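PDB 6BLK: signal transduction histidine-protein kinase/phosphatase MprB from Mycobacterium hassiacum, which probably autophosphorylates on a histidine with ATP as the sensor kinase of a two-component stress-response system, and probably also acts as a phosphoprotein phosphatase. Local coordinates for residues A[40-54]-A[118-130]. Residues are numbered along the deposited sequence; the frame is centred on the assembly and turned at random.
Sequences VIGDSSGLGRAVLNV and GLAIVKQVVLKHG. With ATP (adenosine-5'-triphosphate), chain E.
CG of His129 stands anti to its own carbonyl carbon and beside its backbone N (chi1 -73°), which turns the imidazole from the end of helix 118-128 toward the start of helix 44-54, where it meets Leu47 and the backbone of Asp43. Two in-plane bonds fix its rotation: Asp43 N donates to His129 NE2 (3.0 Å, N-H...N angle 163°), and His129 ND1 donates to Val125 O at 2.8 Å, which places the proton on ND1 and leaves NE2 as acceptor. Leu47 CD2 stands over the centre of one ring face, 3.7 Å from the centroid, a CH-pi contact. Asp43 is also the N-cap of helix 44-54: its OD1 takes Gly46 N from above the carboxylate plane, while OD2 makes a salt bridge to Lys128 NZ whose hydrogen bond, at 3.5 Å, is weak. A CB on Gly46 would collide with Lys128 NZ; Val125 CG1 rests on Gly46 O.

These helices, antiparallel in sense at 140° with axes 8.7 Å apart, pack on the mixed sheet of the GHKL ATPase (Bergerat) fold, the catalytic domain of the kinase; Val54 also touches Ile84 and Ile149 of its strands. Midway, Ala50 CB lies 3.8 Å from Val125 CG1, and Val122 CG2 fits between Ala50 O, Asn53 CB and Val54 CG2. On the outer side the extended Arg49 lays its guanidinium across Ile121.

Near the nucleotide, Asn53 starts toward helix 118-128, and with CG anti to its carbonyl carbon ND2 reaches Gly118 O (3.1 Å), an oxygen shared with Val122 N. The same helix start presents Leu119 N to ATP O1A at 3.0 Å, whereas Gly118 N reaches the gamma-phosphate oxygens weakly.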
# COMPACT_ATOMS: atom_id res chain seq x y z
N VAL A 40 -14.92 -1.89 -5.14
CA VAL A 40 -14.99 -2.51 -3.82
C VAL A 40 -16.19 -1.90 -3.11
O VAL A 40 -16.47 -0.72 -3.28
CB VAL A 40 -13.70 -2.28 -3.02
CG1 VAL A 40 -13.85 -2.78 -1.58
CG2 VAL A 40 -12.48 -2.94 -3.73
N ILE A 41 -16.91 -2.71 -2.34
CA ILE A 41 -18.01 -2.20 -1.52
C ILE A 41 -17.41 -1.87 -0.16
O ILE A 41 -16.84 -2.74 0.51
CB ILE A 41 -19.16 -3.22 -1.39
CG1 ILE A 41 -19.64 -3.71 -2.77
CG2 ILE A 41 -20.31 -2.59 -0.59
CD1 ILE A 41 -20.19 -2.64 -3.65
N GLY A 42 -17.51 -0.62 0.23
CA GLY A 42 -17.03 -0.20 1.52
C GLY A 42 -16.94 1.29 1.68
O GLY A 42 -17.82 2.06 1.26
N ASP A 43 -15.81 1.73 2.26
CA ASP A 43 -15.63 3.06 2.82
C ASP A 43 -14.51 3.72 2.04
O ASP A 43 -13.33 3.41 2.27
CB ASP A 43 -15.31 2.94 4.29
CG ASP A 43 -15.09 4.26 4.96
OD1 ASP A 43 -14.92 5.28 4.26
OD2 ASP A 43 -15.08 4.27 6.21
N SER A 44 -14.84 4.64 1.13
CA SER A 44 -13.80 5.24 0.29
C SER A 44 -12.77 6.01 1.13
O SER A 44 -11.59 6.04 0.78
CB SER A 44 -14.41 6.15 -0.78
OG SER A 44 -15.10 7.25 -0.22
N SER A 45 -13.20 6.64 2.22
CA SER A 45 -12.25 7.40 3.03
C SER A 45 -11.26 6.47 3.71
O SER A 45 -10.05 6.75 3.75
CB SER A 45 -12.99 8.24 4.07
OG SER A 45 -13.74 7.41 4.94
N GLY A 46 -11.75 5.33 4.21
CA GLY A 46 -10.88 4.37 4.85
C GLY A 46 -9.91 3.75 3.86
O GLY A 46 -8.72 3.64 4.14
N LEU A 47 -10.41 3.38 2.68
CA LEU A 47 -9.55 2.81 1.66
C LEU A 47 -8.53 3.83 1.19
O LEU A 47 -7.38 3.47 0.94
CB LEU A 47 -10.38 2.32 0.46
CG LEU A 47 -11.21 1.08 0.76
CD1 LEU A 47 -12.29 0.91 -0.29
CD2 LEU A 47 -10.38 -0.18 0.95
N GLY A 48 -8.94 5.08 1.04
CA GLY A 48 -8.00 6.11 0.65
C GLY A 48 -6.91 6.31 1.69
O GLY A 48 -5.73 6.48 1.35
N ARG A 49 -7.28 6.24 2.96
CA ARG A 49 -6.31 6.36 4.03
C ARG A 49 -5.33 5.20 3.98
O ARG A 49 -4.13 5.39 4.17
CB ARG A 49 -7.04 6.40 5.37
CG ARG A 49 -6.12 6.54 6.55
CD ARG A 49 -6.92 6.69 7.83
NE ARG A 49 -6.06 6.91 9.00
CZ ARG A 49 -6.52 7.06 10.24
NH1 ARG A 49 -7.82 7.02 10.47
NH2 ARG A 49 -5.68 7.26 11.24
N ALA A 50 -5.83 4.00 3.71
CA ALA A 50 -4.97 2.83 3.66
C ALA A 50 -4.00 2.91 2.49
O ALA A 50 -2.80 2.68 2.67
CB ALA A 50 -5.83 1.58 3.62
N VAL A 51 -4.48 3.25 1.30
CA VAL A 51 -3.57 3.33 0.16
C VAL A 51 -2.55 4.45 0.37
O VAL A 51 -1.36 4.27 0.11
CB VAL A 51 -4.36 3.51 -1.15
CG1 VAL A 51 -3.43 3.75 -2.32
CG2 VAL A 51 -5.24 2.30 -1.41
N LEU A 52 -3.00 5.62 0.85
CA LEU A 52 -2.07 6.73 1.08
C LEU A 52 -1.02 6.34 2.11
O LEU A 52 0.16 6.69 1.97
CB LEU A 52 -2.82 7.97 1.52
CG LEU A 52 -1.98 9.21 1.84
CD1 LEU A 52 -1.19 9.61 0.61
CD2 LEU A 52 -2.89 10.35 2.30
N ASN A 53 -1.39 5.59 3.15
CA ASN A 53 -0.39 5.22 4.13
C ASN A 53 0.68 4.32 3.53
O ASN A 53 1.87 4.44 3.88
CB ASN A 53 -1.03 4.53 5.33
CG ASN A 53 -1.78 5.50 6.24
OD1 ASN A 53 -1.90 6.70 5.97
ND2 ASN A 53 -2.31 4.97 7.32
N VAL A 54 0.29 3.42 2.62
CA VAL A 54 1.29 2.56 1.98
C VAL A 54 2.13 3.35 1.00
O VAL A 54 3.35 3.20 0.96
CB VAL A 54 0.64 1.33 1.31
CG1 VAL A 54 1.69 0.49 0.59
CG2 VAL A 54 -0.04 0.48 2.34
N GLY A 118 0.86 3.92 10.85
CA GLY A 118 0.26 3.92 9.53
C GLY A 118 -0.14 2.54 9.05
O GLY A 118 -1.22 2.35 8.47
N LEU A 119 0.71 1.55 9.25
CA LEU A 119 0.42 0.23 8.71
C LEU A 119 -0.56 -0.54 9.58
O LEU A 119 -1.32 -1.35 9.07
CB LEU A 119 1.69 -0.57 8.54
CG LEU A 119 2.53 -0.14 7.33
CD1 LEU A 119 3.85 -0.90 7.32
CD2 LEU A 119 1.85 -0.36 6.02
N ALA A 120 -0.58 -0.30 10.89
CA ALA A 120 -1.68 -0.83 11.70
C ALA A 120 -3.04 -0.36 11.19
O ALA A 120 -4.02 -1.13 11.19
CB ALA A 120 -1.48 -0.44 13.16
N ILE A 121 -3.15 0.91 10.79
CA ILE A 121 -4.38 1.43 10.20
C ILE A 121 -4.69 0.70 8.90
O ILE A 121 -5.84 0.37 8.63
CB ILE A 121 -4.26 2.94 9.99
CG1 ILE A 121 -4.19 3.64 11.35
CG2 ILE A 121 -5.37 3.51 9.12
CD1 ILE A 121 -5.39 3.44 12.25
N VAL A 122 -3.68 0.48 8.07
CA VAL A 122 -3.87 -0.24 6.81
C VAL A 122 -4.49 -1.61 7.06
O VAL A 122 -5.44 -2.01 6.39
CB VAL A 122 -2.54 -0.36 6.04
CG1 VAL A 122 -2.69 -1.26 4.85
CG2 VAL A 122 -2.07 0.98 5.61
N LYS A 123 -3.88 -2.40 7.97
CA LYS A 123 -4.40 -3.72 8.30
C LYS A 123 -5.85 -3.65 8.77
O LYS A 123 -6.69 -4.45 8.31
CB LYS A 123 -3.52 -4.38 9.36
CG LYS A 123 -4.00 -5.74 9.76
CD LYS A 123 -3.08 -6.40 10.73
CE LYS A 123 -3.63 -7.73 11.24
NZ LYS A 123 -2.98 -8.87 10.57
N GLN A 124 -6.19 -2.68 9.60
CA GLN A 124 -7.57 -2.57 10.09
C GLN A 124 -8.55 -2.33 8.92
O GLN A 124 -9.58 -3.01 8.78
CB GLN A 124 -7.66 -1.44 11.11
CG GLN A 124 -9.07 -1.33 11.76
CD GLN A 124 -9.06 -0.60 13.10
OE1 GLN A 124 -8.01 -0.44 13.73
NE2 GLN A 124 -10.23 -0.14 13.53
N VAL A 125 -8.22 -1.37 8.06
CA VAL A 125 -9.07 -1.04 6.93
C VAL A 125 -9.21 -2.24 6.00
O VAL A 125 -10.32 -2.61 5.58
CB VAL A 125 -8.52 0.17 6.18
CG1 VAL A 125 -9.24 0.37 4.89
CG2 VAL A 125 -8.64 1.42 7.01
N VAL A 126 -8.10 -2.90 5.71
CA VAL A 126 -8.15 -4.02 4.78
C VAL A 126 -8.97 -5.15 5.36
O VAL A 126 -9.83 -5.72 4.68
CB VAL A 126 -6.73 -4.47 4.39
CG1 VAL A 126 -6.77 -5.75 3.63
CG2 VAL A 126 -6.09 -3.40 3.59
N LEU A 127 -8.78 -5.47 6.65
CA LEU A 127 -9.61 -6.51 7.25
C LEU A 127 -11.08 -6.11 7.31
O LEU A 127 -11.96 -6.97 7.14
CB LEU A 127 -9.09 -6.87 8.65
CG LEU A 127 -7.72 -7.53 8.69
CD1 LEU A 127 -7.33 -7.79 10.13
CD2 LEU A 127 -7.68 -8.81 7.92
N LYS A 128 -11.38 -4.85 7.61
CA LYS A 128 -12.77 -4.44 7.67
C LYS A 128 -13.47 -4.58 6.32
O LYS A 128 -14.69 -4.76 6.29
CB LYS A 128 -12.88 -3.01 8.22
CG LYS A 128 -12.97 -1.91 7.20
CD LYS A 128 -12.90 -0.51 7.86
CE LYS A 128 -12.79 0.59 6.81
NZ LYS A 128 -12.74 1.97 7.33
N HIS A 129 -12.71 -4.56 5.23
CA HIS A 129 -13.22 -4.77 3.87
C HIS A 129 -13.11 -6.21 3.38
O HIS A 129 -13.28 -6.46 2.18
CB HIS A 129 -12.48 -3.84 2.91
CG HIS A 129 -12.88 -2.41 3.03
ND1 HIS A 129 -12.37 -1.57 3.98
CD2 HIS A 129 -13.76 -1.67 2.31
CE1 HIS A 129 -12.91 -0.37 3.85
NE2 HIS A 129 -13.78 -0.42 2.85
N GLY A 130 -12.81 -7.16 4.25
CA GLY A 130 -12.68 -8.53 3.90
C GLY A 130 -11.48 -8.89 3.10
O GLY A 130 -11.48 -9.93 2.45
PG ATP E . 3.50 6.64 10.48
O1G ATP E . 3.16 5.79 9.28
O2G ATP E . 2.69 6.42 11.77
O3G ATP E . 3.71 8.11 10.16
PB ATP E . 5.92 5.01 10.21
O1B ATP E . 7.22 4.96 10.98
O2B ATP E . 5.89 5.39 8.77
O3B ATP E . 4.98 6.13 10.94
PA ATP E . 4.48 2.56 9.48
O1A ATP E . 3.46 1.76 10.30
O2A ATP E . 4.00 3.23 8.21
O3A ATP E . 5.12 3.63 10.54
O5' ATP E . 5.71 1.63 9.23
C5' ATP E . 6.33 0.94 10.31
C4' ATP E . 7.82 0.84 10.03
O4' ATP E . 7.98 -0.14 8.99
C3' ATP E . 8.54 2.10 9.54
O3' ATP E . 8.99 2.93 10.62
C2' ATP E . 9.70 1.48 8.78
O2' ATP E . 10.75 1.04 9.66
C1' ATP E . 9.09 0.23 8.18
N9 ATP E . 8.56 0.43 6.81
C8 ATP E . 7.25 0.54 6.42
N7 ATP E . 7.18 0.66 5.06
C5 ATP E . 8.45 0.61 4.60
C6 ATP E . 9.04 0.64 3.28
N6 ATP E . 8.24 0.81 2.22
N1 ATP E . 10.36 0.55 3.19
C2 ATP E . 11.15 0.41 4.27
N3 ATP E . 10.68 0.35 5.52
C4 ATP E . 9.34 0.43 5.73
O HOH W 1 -15.47 -5.68 0.50